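Local coordinates for protein-tyrosine-phosphatase PTP1 (Arabidopsis thaliana, PDB 6KRW), which hydrolyses phosphotyrosine in proteins, dephosphorylates the MAP kinase MPK6 and, in association with MKP1, modulates plant defence, at residues N11-A16 / R256-D261; H32-L37 / G280-M285; V60-Y65 / K87-A92; P130-L135 / P232-C237; W204-V209 / I241-T246. One frame throughout, in Å; residues are numbered along the deposited sequence.

Overall arrangement
From the N terminus, helix 7-24 opens interaction 1, which closes far along the chain at the end of helix 242-259. Helix 27-39 opens interaction 2, which closes at 280-285, so interactions 1 and 2 cross. Interaction 3 lies nested inside both and joins the loop 60-65 to strand 89-90. Interactions 4 and 5 follow it, also nested inside 1 and 2. They cross each other: in sequence, 204-209 falls between the two strands of interaction 4 and closes on 241-246, just past C237. Interaction 4 joins neighbouring strands of the central sheet. Interactions 2, 4 and 5 meet around the active site, where 241-246 touches both other contacts. Interaction 1 lies away from it.

Interaction 1: N11-A16 / R256-D261; sequences NHCHQA and RILAGD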
# COMPACT_ATOMS: atom_id res chain seq x y z
N ASN A 11 -15.38 13.16 18.44
CA ASN A 11 -15.57 12.27 19.62
C ASN A 11 -14.90 10.92 19.34
O ASN A 11 -14.27 10.35 20.25
CB ASN A 11 -17.05 12.06 19.91
CG ASN A 11 -17.71 13.29 20.48
OD1 ASN A 11 -17.06 14.12 21.11
ND2 ASN A 11 -19.01 13.42 20.29
N HIS A 12 -15.03 10.42 18.12
CA HIS A 12 -14.45 9.08 17.81
C HIS A 12 -12.92 9.19 17.80
O HIS A 12 -12.26 8.28 18.30
CB HIS A 12 -15.06 8.54 16.52
CG HIS A 12 -16.49 8.12 16.67
ND1 HIS A 12 -16.99 7.66 17.88
CD2 HIS A 12 -17.50 8.03 15.79
CE1 HIS A 12 -18.26 7.34 17.73
NE2 HIS A 12 -18.59 7.56 16.45
N CYS A 13 -12.39 10.30 17.30
CA CYS A 13 -10.92 10.46 17.31
C CYS A 13 -10.40 10.58 18.76
O CYS A 13 -9.35 10.00 19.06
CB CYS A 13 -10.50 11.68 16.49
SG CYS A 13 -10.71 11.46 14.71
N HIS A 14 -11.10 11.33 19.62
CA HIS A 14 -10.69 11.45 21.04
C HIS A 14 -10.74 10.07 21.71
O HIS A 14 -9.80 9.69 22.42
CB HIS A 14 -11.57 12.47 21.78
CG HIS A 14 -11.16 13.88 21.54
ND1 HIS A 14 -10.00 14.41 22.06
CD2 HIS A 14 -11.75 14.86 20.84
CE1 HIS A 14 -9.89 15.67 21.69
NE2 HIS A 14 -10.96 15.97 20.94
N GLN A 15 -11.81 9.34 21.47
CA GLN A 15 -11.97 7.99 22.06
C GLN A 15 -10.83 7.09 21.58
O GLN A 15 -10.20 6.42 22.41
CB GLN A 15 -13.33 7.43 21.67
CG GLN A 15 -14.48 8.11 22.40
CD GLN A 15 -15.79 7.88 21.69
OE1 GLN A 15 -15.87 7.10 20.75
NE2 GLN A 15 -16.82 8.60 22.12
N ALA A 16 -10.57 7.10 20.28
CA ALA A 16 -9.46 6.28 19.72
C ALA A 16 -8.13 6.75 20.29
O ALA A 16 -7.28 5.92 20.59
CB ALA A 16 -9.46 6.34 18.22
N ARG A 256 -11.14 4.35 9.13
CA ARG A 256 -12.23 3.60 9.79
C ARG A 256 -12.65 4.29 11.09
O ARG A 256 -13.84 4.30 11.40
CB ARG A 256 -11.80 2.15 9.99
CG ARG A 256 -11.86 1.35 8.70
CD ARG A 256 -11.12 0.04 8.79
NE ARG A 256 -11.62 -0.81 9.87
CZ ARG A 256 -10.87 -1.68 10.53
NH1 ARG A 256 -9.63 -1.91 10.14
NH2 ARG A 256 -11.41 -2.40 11.52
N ILE A 257 -11.72 4.90 11.83
CA ILE A 257 -12.09 5.70 13.03
C ILE A 257 -12.99 6.85 12.58
O ILE A 257 -14.04 7.06 13.19
CB ILE A 257 -10.85 6.19 13.78
CG1 ILE A 257 -10.08 5.02 14.39
CG2 ILE A 257 -11.23 7.24 14.82
CD1 ILE A 257 -8.65 5.39 14.79
N LEU A 258 -12.60 7.55 11.52
CA LEU A 258 -13.36 8.72 11.03
C LEU A 258 -14.73 8.30 10.50
O LEU A 258 -15.64 9.13 10.49
CB LEU A 258 -12.56 9.43 9.94
CG LEU A 258 -11.34 10.18 10.44
CD1 LEU A 258 -10.51 10.69 9.26
CD2 LEU A 258 -11.76 11.36 11.32
N ALA A 259 -14.87 7.03 10.10
CA ALA A 259 -16.15 6.53 9.54
C ALA A 259 -17.01 5.90 10.63
O ALA A 259 -18.15 5.53 10.33
CB ALA A 259 -15.90 5.58 8.41
N GLY A 260 -16.50 5.77 11.85
CA GLY A 260 -17.28 5.28 13.00
C GLY A 260 -17.18 3.77 13.20
O GLY A 260 -18.02 3.24 13.91
N ASP A 261 -16.13 3.12 12.68
CA ASP A 261 -15.96 1.66 12.84
C ASP A 261 -15.16 1.40 14.13
O ASP A 261 -13.91 1.56 14.14
CB ASP A 261 -15.30 1.07 11.59
CG ASP A 261 -14.96 -0.40 11.71
OD1 ASP A 261 -15.35 -1.02 12.74
OD2 ASP A 261 -14.23 -0.90 10.81
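A16 sets its CB against both branches of I257, at 3.7 Å from CD1 and 3.9 Å from CG2. I257 CG2 lies anti to the backbone N, which brings this methyl up to the backbone of 11-16, 3.8 Å from H12 O. C13 lies nearly one helical turn before A16. Its SG reaches over to L258 CD2 at 3.6 Å, although the CA-CB bond of L258 points away from helix 7-24. H12 lies on the other flank, and its CD2 comes 3.9 Å from G260 CA. The contact joins helix 7-24 to the C-terminal end of helix 242-259. G260 ends that helix in a Schellman motif with positive phi. The H12 ring is also tied within its own helix: ND1 donates to Q15 OE1 at 3.1 Å. OE1 lies in the ring plane, while ND1 stands above the plane of the Q15 amide. With an alanine in place of H12, G260 would probably lose its imidazole neighbour, and the Q15 amide would be freer to turn. Across the helix end, R256 NE makes a salt bridge with D261 OD2 at 2.8 Å. C13 and A16 also touch L299 of helix 285-303.

Interaction 2: H32-L37 / G280-M285; sequences HEFTGL and GMVQTM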
# COMPACT_ATOMS: atom_id res chain seq x y z
N HIS A 32 3.18 -7.91 22.92
CA HIS A 32 2.38 -9.16 23.11
C HIS A 32 1.48 -9.36 21.89
O HIS A 32 1.37 -10.51 21.41
CB HIS A 32 1.58 -9.10 24.42
CG HIS A 32 1.00 -10.40 24.83
ND1 HIS A 32 -0.30 -10.77 24.53
CD2 HIS A 32 1.52 -11.42 25.55
CE1 HIS A 32 -0.55 -11.95 25.03
NE2 HIS A 32 0.55 -12.38 25.67
N GLU A 33 0.84 -8.30 21.41
CA GLU A 33 -0.04 -8.42 20.21
C GLU A 33 0.79 -8.97 19.04
O GLU A 33 0.33 -9.89 18.33
CB GLU A 33 -0.69 -7.10 19.84
CG GLU A 33 -1.70 -6.59 20.84
CD GLU A 33 -2.31 -5.24 20.52
OE1 GLU A 33 -3.27 -4.84 21.20
OE2 GLU A 33 -1.80 -4.57 19.60
N PHE A 34 1.95 -8.37 18.77
CA PHE A 34 2.74 -8.80 17.59
C PHE A 34 3.24 -10.24 17.76
O PHE A 34 3.20 -10.99 16.77
CB PHE A 34 3.89 -7.83 17.30
CG PHE A 34 4.53 -8.09 15.97
CD1 PHE A 34 3.87 -7.71 14.81
CD2 PHE A 34 5.73 -8.77 15.86
CE1 PHE A 34 4.44 -7.98 13.57
CE2 PHE A 34 6.27 -9.06 14.62
CZ PHE A 34 5.64 -8.64 13.48
N THR A 35 3.71 -10.60 18.95
CA THR A 35 4.15 -11.99 19.21
C THR A 35 2.99 -12.95 18.93
O THR A 35 3.22 -14.04 18.34
CB THR A 35 4.70 -12.11 20.63
OG1 THR A 35 5.83 -11.23 20.73
CG2 THR A 35 5.13 -13.52 20.94
N GLY A 36 1.78 -12.57 19.33
CA GLY A 36 0.59 -13.42 19.07
C GLY A 36 0.31 -13.54 17.59
O GLY A 36 -0.03 -14.64 17.11
N LEU A 37 0.39 -12.44 16.85
CA LEU A 37 0.21 -12.49 15.38
C LEU A 37 1.25 -13.43 14.77
O LEU A 37 0.90 -14.21 13.88
CB LEU A 37 0.34 -11.09 14.78
CG LEU A 37 -0.82 -10.14 15.05
CD1 LEU A 37 -0.44 -8.70 14.75
CD2 LEU A 37 -2.06 -10.55 14.24
N GLY A 280 1.85 -12.14 5.36
CA GLY A 280 2.98 -11.46 6.02
C GLY A 280 2.84 -9.95 6.10
O GLY A 280 3.84 -9.27 6.42
N MET A 281 1.68 -9.37 5.85
CA MET A 281 1.52 -7.90 5.97
C MET A 281 1.94 -7.46 7.37
O MET A 281 1.52 -8.02 8.33
CB MET A 281 0.07 -7.50 5.68
CG MET A 281 -0.33 -7.75 4.25
SD MET A 281 0.09 -6.38 3.14
CE MET A 281 -1.32 -5.33 3.44
N VAL A 282 2.82 -6.42 7.41
CA VAL A 282 3.50 -5.88 8.63
C VAL A 282 4.55 -6.91 9.05
O VAL A 282 4.22 -7.89 9.73
CB VAL A 282 2.56 -5.45 9.78
CG1 VAL A 282 3.35 -4.69 10.87
CG2 VAL A 282 1.44 -4.59 9.27
N GLN A 283 5.80 -6.68 8.65
CA GLN A 283 6.85 -7.72 8.78
C GLN A 283 7.52 -7.75 10.15
O GLN A 283 7.93 -8.85 10.56
CB GLN A 283 7.85 -7.58 7.65
CG GLN A 283 7.32 -8.15 6.35
CD GLN A 283 7.54 -9.64 6.39
OE1 GLN A 283 8.67 -10.11 6.32
NE2 GLN A 283 6.44 -10.38 6.51
N THR A 284 7.66 -6.63 10.83
CA THR A 284 8.52 -6.65 12.05
C THR A 284 7.81 -6.02 13.24
O THR A 284 6.90 -5.24 13.06
CB THR A 284 9.85 -5.92 11.81
OG1 THR A 284 9.57 -4.52 11.72
CG2 THR A 284 10.58 -6.37 10.56
N MET A 285 8.32 -6.31 14.43
CA MET A 285 7.73 -5.70 15.65
C MET A 285 7.98 -4.19 15.63
O MET A 285 7.09 -3.44 16.05
CB MET A 285 8.31 -6.34 16.91
CG MET A 285 7.65 -5.85 18.18
SD MET A 285 8.32 -6.61 19.69
CE MET A 285 7.63 -8.25 19.55
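The Q loop of the tyrosine phosphatase fold, which carries the probable substrate-binding residue Q283, lies against F34 of helix 27-39. CG of F34 is anti to the backbone N (chi1 -169°), and this turns the ring toward the loop. Over one face of the ring, M285 CA makes a CH-pi contact, 3.9 Å from its centroid and 20° off the normal. T284 C lies over the same face, 3.4 Å from F34 CZ. M285 CB packs 3.7 Å from F34 CD2. V282 O meets the ring at its edge, in plane, with CE1 3.8 Å away. The ring packs mainly on backbone and on M285, with no hydrogen bond. Inside the loop, the Q283 amide is folded back. Its NE2 donates to G280 O at 2.8 Å, nearly straight, in the carbonyl plane and on a lone pair. This bond probably fixes how the amide is turned. T284 is the N-cap of helix 285-303, and its OG1 accepts from Q287 N. Helix 27-39 leans on helix 267-277, which leads into this loop: F34 touches R275, and L37 packs on V271 and A272. V282 pairs by backbone with I241, next to the start of helix 242-259.

Interaction 3: V60-Y65 / K87-A92; sequences VEKNRY and KGYVNA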
# COMPACT_ATOMS: atom_id res chain seq x y z
N VAL A 60 6.14 -18.15 -12.24
CA VAL A 60 7.11 -18.06 -11.10
C VAL A 60 8.09 -16.90 -11.33
O VAL A 60 8.41 -16.23 -10.35
CB VAL A 60 7.84 -19.39 -10.86
CG1 VAL A 60 6.94 -20.37 -10.12
CG2 VAL A 60 8.35 -20.01 -12.15
N GLU A 61 8.52 -16.66 -12.57
CA GLU A 61 9.50 -15.58 -12.86
C GLU A 61 8.84 -14.20 -12.73
O GLU A 61 9.53 -13.22 -12.81
CB GLU A 61 10.05 -15.71 -14.28
CG GLU A 61 11.20 -16.68 -14.40
CD GLU A 61 11.83 -16.67 -15.78
OE1 GLU A 61 12.32 -17.73 -16.20
OE2 GLU A 61 11.82 -15.61 -16.43
N LYS A 62 7.54 -14.12 -12.49
CA LYS A 62 6.85 -12.81 -12.34
C LYS A 62 6.78 -12.42 -10.87
O LYS A 62 6.20 -11.37 -10.56
CB LYS A 62 5.45 -12.90 -12.95
CG LYS A 62 5.42 -13.17 -14.44
CD LYS A 62 4.03 -13.52 -14.95
CE LYS A 62 4.03 -13.91 -16.41
NZ LYS A 62 2.73 -14.47 -16.82
N ASN A 63 7.41 -13.20 -10.00
CA ASN A 63 7.48 -12.95 -8.55
C ASN A 63 8.89 -12.53 -8.17
O ASN A 63 9.83 -13.28 -8.44
CB ASN A 63 7.07 -14.19 -7.76
CG ASN A 63 5.67 -14.63 -8.12
OD1 ASN A 63 4.80 -13.78 -8.25
ND2 ASN A 63 5.45 -15.93 -8.34
N ARG A 64 9.00 -11.38 -7.52
CA ARG A 64 10.32 -10.89 -7.03
C ARG A 64 10.86 -11.85 -5.97
O ARG A 64 12.08 -12.13 -5.96
CB ARG A 64 10.14 -9.48 -6.48
CG ARG A 64 11.44 -8.86 -6.02
CD ARG A 64 11.30 -7.39 -5.74
NE ARG A 64 11.12 -6.61 -6.95
CZ ARG A 64 12.11 -6.23 -7.78
NH1 ARG A 64 13.38 -6.54 -7.55
NH2 ARG A 64 11.82 -5.48 -8.83
N TYR A 65 9.97 -12.35 -5.11
CA TYR A 65 10.37 -13.25 -4.02
C TYR A 65 9.49 -14.48 -4.09
O TYR A 65 8.26 -14.36 -4.31
CB TYR A 65 10.20 -12.58 -2.65
CG TYR A 65 11.00 -11.32 -2.50
CD1 TYR A 65 12.37 -11.38 -2.27
CD2 TYR A 65 10.42 -10.08 -2.67
CE1 TYR A 65 13.11 -10.22 -2.15
CE2 TYR A 65 11.16 -8.91 -2.54
CZ TYR A 65 12.51 -8.98 -2.30
OH TYR A 65 13.26 -7.83 -2.19
N LYS A 87 -3.40 -16.93 -16.75
CA LYS A 87 -4.62 -16.61 -15.96
C LYS A 87 -4.54 -15.16 -15.46
O LYS A 87 -4.97 -14.89 -14.33
CB LYS A 87 -4.82 -17.62 -14.83
CG LYS A 87 -4.93 -19.08 -15.28
CD LYS A 87 -5.23 -20.03 -14.14
CE LYS A 87 -5.47 -21.45 -14.61
NZ LYS A 87 -4.19 -22.16 -14.87
N GLY A 88 -3.99 -14.26 -16.28
CA GLY A 88 -4.05 -12.83 -15.94
C GLY A 88 -3.15 -12.45 -14.78
O GLY A 88 -3.43 -11.45 -14.12
N TYR A 89 -2.10 -13.22 -14.54
CA TYR A 89 -1.38 -13.14 -13.25
C TYR A 89 -0.52 -11.86 -13.14
O TYR A 89 0.30 -11.55 -14.01
CB TYR A 89 -0.48 -14.36 -13.04
CG TYR A 89 0.25 -14.26 -11.75
CD1 TYR A 89 -0.40 -14.42 -10.55
CD2 TYR A 89 1.60 -13.89 -11.71
CE1 TYR A 89 0.25 -14.26 -9.34
CE2 TYR A 89 2.26 -13.73 -10.51
CZ TYR A 89 1.59 -13.89 -9.31
OH TYR A 89 2.18 -13.74 -8.11
N VAL A 90 -0.71 -11.19 -12.03
CA VAL A 90 0.22 -10.15 -11.52
C VAL A 90 0.35 -10.36 -10.02
O VAL A 90 -0.62 -10.78 -9.36
CB VAL A 90 -0.27 -8.76 -11.92
CG1 VAL A 90 -1.67 -8.47 -11.49
CG2 VAL A 90 0.66 -7.67 -11.41
N ASN A 91 1.53 -10.11 -9.47
CA ASN A 91 1.76 -10.26 -8.02
C ASN A 91 1.14 -9.07 -7.32
O ASN A 91 1.82 -8.06 -7.08
CB ASN A 91 3.23 -10.50 -7.72
CG ASN A 91 3.44 -10.93 -6.29
OD1 ASN A 91 2.81 -10.39 -5.37
ND2 ASN A 91 4.34 -11.88 -6.09
N ALA A 92 -0.15 -9.15 -7.02
CA ALA A 92 -0.92 -8.00 -6.52
C ALA A 92 -2.16 -8.53 -5.83
O ALA A 92 -2.77 -9.51 -6.37
CB ALA A 92 -1.31 -7.07 -7.64
O HOH W 1 3.84 -9.69 -11.27
O HOH W 2 0.70 -12.59 -16.53
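N63 OD1 is gripped by two side-chain donors from 87-92. Y89 OH donates to it at 2.6 Å, and N91 ND2 at 2.9 Å. The hydroxyl lies near the plane of the N63 carbonyl. N91 ND2 instead stands well above that plane. The flat groups meet almost at right angles: the N63 amide is turned 87° from the Y89 ring and 82° from the N91 amide. K62 runs alongside Y89 in the opposite direction, and its CD comes 4.1 Å from CD2 at the ring edge. Two waters extend this shell. One donates to K62 O at 3.0 Å and accepts from N91 N. The other accepts from K62 NZ at 2.8 Å and donates to Y89 O. K62 NZ is held by N59 OD1 as well. The sequence K62-N63-R64-Y65 belongs to the phosphotyrosine-recognition loop of classical tyrosine phosphatases. Opposite it, N91 centres an inverse gamma turn, where the chain turns a corner between strands 89-90 and 92-95. CG of N91 is anti to its own N (chi1 -168°), which carries the amide toward N63. Farther out, N91 ND2 also binds V68 O, and its OD1 accepts from R278. N63 ND2 donates to A54 O behind the loop. Beyond N63, Y65 OH is hydrogen-bonded to S238 OG of the catalytic loop.

Interaction 4: P130-L135 / P232-C237; sequences PIIVML and PIIVHC
V133 lies between I234 and H236 in the firmly bonded part of this strand pair. V133 N donates to I234 O at 2.8 Å, and V133 O accepts from H236 N at 2.9 Å. L135 N adds a bond to H236 O at 3.0 Å. The strands run parallel, 15° apart. The H236 ring packs closely on M134. M134 CG comes 3.5 Å from H236 CE1, and M134 CA lies over one face of the ring. I132 CG2 meets the same ring at its edge. CG of H236 sits between the backbone N and carbonyl carbon (chi1 80°), which lays the ring beside M134. Two bonds fix the ring: ND1 donates to C237 O at 3.0 Å, in the carbonyl plane and on a lone pair, and NE2 is bonded to Y150 OH. On the other face of the sheet, I131, V133, I233 and V235 line up, and L135 CD1 touches V235 CG1 at 3.8 Å. The contact is looser at the proline end. P232 O is buried against P130 CD at 3.4 Å and has no hydrogen-bond partner. Next to it, I234 N donates to I131 O in a bond bent to 147°. Both faces are buried under helices; P130, at the loose end, is partly exposed. Helix 117-126 packs on I132 and I234, and helix 242-259 on I233 and L135. This is the centre of the tyrosine phosphatase sheet. Strand 233-236 runs into the phosphate-binding PTP loop; the signature motif HCSAGIGRT begins at H236 and carries the nucleophile C237.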
# COMPACT_ATOMS: atom_id res chain seq x y z
N PRO A 130 -6.07 5.75 -8.98
CA PRO A 130 -5.70 7.17 -9.04
C PRO A 130 -4.34 7.51 -8.41
O PRO A 130 -3.81 8.61 -8.70
CB PRO A 130 -6.84 7.84 -8.27
CG PRO A 130 -7.25 6.80 -7.26
CD PRO A 130 -7.18 5.50 -8.04
N ILE A 131 -3.81 6.62 -7.58
CA ILE A 131 -2.63 6.89 -6.70
C ILE A 131 -1.73 5.67 -6.75
O ILE A 131 -2.24 4.55 -6.60
CB ILE A 131 -3.07 7.17 -5.25
CG1 ILE A 131 -4.02 8.36 -5.16
CG2 ILE A 131 -1.86 7.32 -4.32
CD1 ILE A 131 -3.45 9.67 -5.50
N ILE A 132 -0.44 5.89 -6.76
CA ILE A 132 0.61 4.91 -6.43
C ILE A 132 1.43 5.44 -5.27
O ILE A 132 1.98 6.54 -5.37
CB ILE A 132 1.50 4.59 -7.63
CG1 ILE A 132 0.70 4.03 -8.79
CG2 ILE A 132 2.62 3.68 -7.21
CD1 ILE A 132 1.46 4.03 -10.12
N VAL A 133 1.51 4.68 -4.20
CA VAL A 133 2.36 4.91 -3.02
C VAL A 133 3.53 3.97 -3.12
O VAL A 133 3.35 2.73 -3.02
CB VAL A 133 1.61 4.81 -1.70
CG1 VAL A 133 2.53 5.04 -0.52
CG2 VAL A 133 0.40 5.71 -1.67
N MET A 134 4.72 4.54 -3.27
CA MET A 134 5.96 3.77 -3.40
C MET A 134 6.82 3.99 -2.16
O MET A 134 7.24 5.15 -1.94
CB MET A 134 6.71 4.24 -4.64
CG MET A 134 8.00 3.53 -4.84
SD MET A 134 8.72 3.99 -6.40
CE MET A 134 10.16 2.94 -6.34
N LEU A 135 7.15 2.96 -1.39
CA LEU A 135 7.79 3.07 -0.06
C LEU A 135 9.19 2.46 -0.09
O LEU A 135 9.65 2.00 0.93
CB LEU A 135 6.90 2.38 0.98
CG LEU A 135 5.49 2.94 1.06
CD1 LEU A 135 4.61 2.01 1.93
CD2 LEU A 135 5.47 4.35 1.60
N PRO A 232 -8.87 1.77 -6.45
CA PRO A 232 -7.92 1.31 -5.45
C PRO A 232 -6.64 2.16 -5.44
O PRO A 232 -6.19 2.60 -6.47
CB PRO A 232 -7.61 -0.15 -5.83
CG PRO A 232 -8.68 -0.54 -6.81
CD PRO A 232 -9.09 0.76 -7.49
N ILE A 233 -6.09 2.36 -4.26
CA ILE A 233 -4.75 2.97 -4.07
C ILE A 233 -3.71 1.87 -4.17
O ILE A 233 -3.75 0.94 -3.37
CB ILE A 233 -4.65 3.71 -2.73
CG1 ILE A 233 -5.61 4.89 -2.70
CG2 ILE A 233 -3.22 4.09 -2.42
CD1 ILE A 233 -5.75 5.50 -1.35
N ILE A 234 -2.81 1.97 -5.13
CA ILE A 234 -1.67 1.05 -5.21
C ILE A 234 -0.69 1.39 -4.11
O ILE A 234 -0.33 2.55 -3.98
CB ILE A 234 -1.05 1.03 -6.61
CG1 ILE A 234 -2.00 0.39 -7.61
CG2 ILE A 234 0.28 0.31 -6.57
CD1 ILE A 234 -1.58 0.59 -9.06
N VAL A 235 -0.26 0.42 -3.36
CA VAL A 235 0.82 0.57 -2.35
C VAL A 235 1.85 -0.49 -2.60
O VAL A 235 1.47 -1.68 -2.72
CB VAL A 235 0.33 0.58 -0.90
CG1 VAL A 235 1.47 0.90 0.05
CG2 VAL A 235 -0.85 1.49 -0.67
N HIS A 236 3.11 -0.10 -2.75
CA HIS A 236 4.15 -1.12 -2.99
C HIS A 236 5.45 -0.71 -2.32
O HIS A 236 5.71 0.50 -2.15
CB HIS A 236 4.34 -1.40 -4.47
CG HIS A 236 5.19 -0.41 -5.22
ND1 HIS A 236 6.54 -0.58 -5.28
CD2 HIS A 236 4.85 0.60 -6.01
CE1 HIS A 236 7.06 0.41 -6.04
NE2 HIS A 236 6.03 1.18 -6.49
N CYS A 237 6.25 -1.68 -1.97
CA CYS A 237 7.65 -1.47 -1.54
C CYS A 237 8.46 -2.43 -2.40
O CYS A 237 8.37 -2.34 -3.62
CB CYS A 237 7.80 -1.65 -0.03
SG CYS A 237 7.02 -3.14 0.66

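Interaction 5: W204-V209 / I241-T246; sequences WPDHGV and IGRTGT. With FLC (citrate anion), chain D.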
# COMPACT_ATOMS: atom_id res chain seq x y z
N TRP A 204 12.54 4.92 4.07
CA TRP A 204 11.98 3.83 4.89
C TRP A 204 12.76 2.57 4.54
O TRP A 204 12.50 1.93 3.52
CB TRP A 204 10.49 3.67 4.59
CG TRP A 204 9.74 2.80 5.56
CD1 TRP A 204 10.24 1.88 6.41
CD2 TRP A 204 8.32 2.81 5.76
NE1 TRP A 204 9.24 1.29 7.15
CE2 TRP A 204 8.05 1.87 6.79
CE3 TRP A 204 7.26 3.54 5.22
CZ2 TRP A 204 6.77 1.59 7.24
CZ3 TRP A 204 5.99 3.27 5.68
CH2 TRP A 204 5.75 2.31 6.67
N PRO A 205 13.73 2.19 5.38
CA PRO A 205 14.57 1.04 5.08
C PRO A 205 13.81 -0.29 5.09
O PRO A 205 12.89 -0.48 5.87
CB PRO A 205 15.66 1.03 6.16
CG PRO A 205 15.20 2.03 7.21
CD PRO A 205 14.11 2.89 6.61
N ASP A 206 14.26 -1.19 4.22
CA ASP A 206 13.74 -2.56 4.07
C ASP A 206 13.88 -3.24 5.45
O ASP A 206 14.95 -3.17 6.07
CB ASP A 206 14.50 -3.21 2.91
CG ASP A 206 14.42 -4.73 2.89
OD1 ASP A 206 13.72 -5.28 3.72
OD2 ASP A 206 15.06 -5.34 2.03
N HIS A 207 12.78 -3.80 5.94
CA HIS A 207 12.69 -4.53 7.23
C HIS A 207 12.99 -3.59 8.40
O HIS A 207 13.32 -4.07 9.47
CB HIS A 207 13.51 -5.83 7.17
CG HIS A 207 12.76 -6.93 6.48
ND1 HIS A 207 11.44 -7.21 6.79
CD2 HIS A 207 13.12 -7.81 5.52
CE1 HIS A 207 11.02 -8.21 6.04
NE2 HIS A 207 12.02 -8.59 5.25
N GLY A 208 12.77 -2.29 8.22
CA GLY A 208 13.03 -1.28 9.26
C GLY A 208 11.92 -0.27 9.31
O GLY A 208 10.78 -0.60 8.79
N VAL A 209 12.20 0.89 9.90
CA VAL A 209 11.18 1.94 10.16
C VAL A 209 11.84 3.29 9.97
O VAL A 209 13.06 3.44 10.18
CB VAL A 209 10.52 1.83 11.55
CG1 VAL A 209 9.67 0.59 11.66
CG2 VAL A 209 11.54 1.91 12.68
N ILE A 241 4.69 -6.18 1.36
CA ILE A 241 4.04 -6.66 2.60
C ILE A 241 4.50 -5.93 3.87
O ILE A 241 3.65 -5.63 4.68
CB ILE A 241 4.16 -8.20 2.74
CG1 ILE A 241 5.60 -8.70 2.77
CG2 ILE A 241 3.33 -8.90 1.67
CD1 ILE A 241 5.74 -10.16 3.11
N GLY A 242 5.80 -5.59 4.03
CA GLY A 242 6.23 -5.03 5.32
C GLY A 242 5.91 -3.55 5.41
O GLY A 242 5.02 -3.16 6.16
N ARG A 243 6.66 -2.75 4.65
CA ARG A 243 6.37 -1.31 4.60
C ARG A 243 4.96 -1.09 4.05
O ARG A 243 4.26 -0.31 4.58
CB ARG A 243 7.47 -0.64 3.76
CG ARG A 243 8.83 -0.72 4.46
CD ARG A 243 9.99 -0.35 3.54
NE ARG A 243 10.30 -1.41 2.58
CZ ARG A 243 11.31 -1.36 1.73
NH1 ARG A 243 12.15 -0.32 1.75
NH2 ARG A 243 11.52 -2.33 0.88
N THR A 244 4.60 -1.83 3.01
CA THR A 244 3.26 -1.72 2.39
C THR A 244 2.17 -2.00 3.43
O THR A 244 1.26 -1.23 3.54
CB THR A 244 3.17 -2.70 1.23
OG1 THR A 244 4.03 -2.23 0.20
CG2 THR A 244 1.77 -2.82 0.66
N GLY A 245 2.29 -3.10 4.17
CA GLY A 245 1.25 -3.42 5.17
C GLY A 245 1.17 -2.39 6.27
O GLY A 245 0.09 -2.07 6.74
N THR A 246 2.33 -1.87 6.70
CA THR A 246 2.38 -0.84 7.75
C THR A 246 1.64 0.40 7.24
O THR A 246 0.84 0.94 7.97
CB THR A 246 3.84 -0.59 8.14
OG1 THR A 246 4.48 -1.81 8.53
CG2 THR A 246 3.97 0.43 9.25
CAC FLC D . 9.82 -4.49 4.02
CA FLC D . 10.69 -5.45 3.25
CB FLC D . 10.02 -5.96 1.97
CBC FLC D . 8.63 -6.49 2.40
CG FLC D . 10.85 -7.11 1.40
CGC FLC D . 12.29 -6.82 0.98
OA1 FLC D . 9.04 -3.82 3.42
OA2 FLC D . 9.88 -4.51 5.16
OB1 FLC D . 7.64 -6.03 1.86
OB2 FLC D . 8.64 -7.33 3.30
OG1 FLC D . 12.67 -5.64 0.80
OG2 FLC D . 13.02 -7.82 0.79
OHB FLC D . 9.87 -4.90 1.03
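W204 turns its indole toward R243 with CG anti to the backbone N (chi1 -168°). CB, CG and CD of R243 lie along the indole, and the bend at the third torsion (-75°) turns the guanidinium on to the loop and ligand. R243 CG makes a CH-pi contact 3.4 Å from the centroid of the W204 five-membered ring. Ring and guanidinium planes are 78° apart. R243 NH1 donates to W204 O at 2.9 Å, in the carbonyl plane. W204 NE1 donates to G208 O at 2.9 Å, bracing the type II turn P205-G208 at the start of the WPD loop. An alanine in place of W204 would probably leave R243 CG without its aromatic support and G208 O without one donor. D206 CA lies over the guanidinium face. T246 CG2 meets the indole edge, 3.6 Å from CZ2. A citrate, probably from the crystallisation liquor, occupies the phosphate-binding pocket of the PTP loop. R243 NE grips citrate OA1 at 2.8 Å, and R243 N bonds the same oxygen. G242 N donates to citrate OB1 at 2.9 Å, as does I241 N. H207 N from the loop reaches citrate OA2 at 3.1 Å, consistent with a WPD loop closed over the site. D206 OD2 has a salt bridge to K146. Behind the site stands helix 285-303: W204 meets F290, and T246 packs on Q287 and C291.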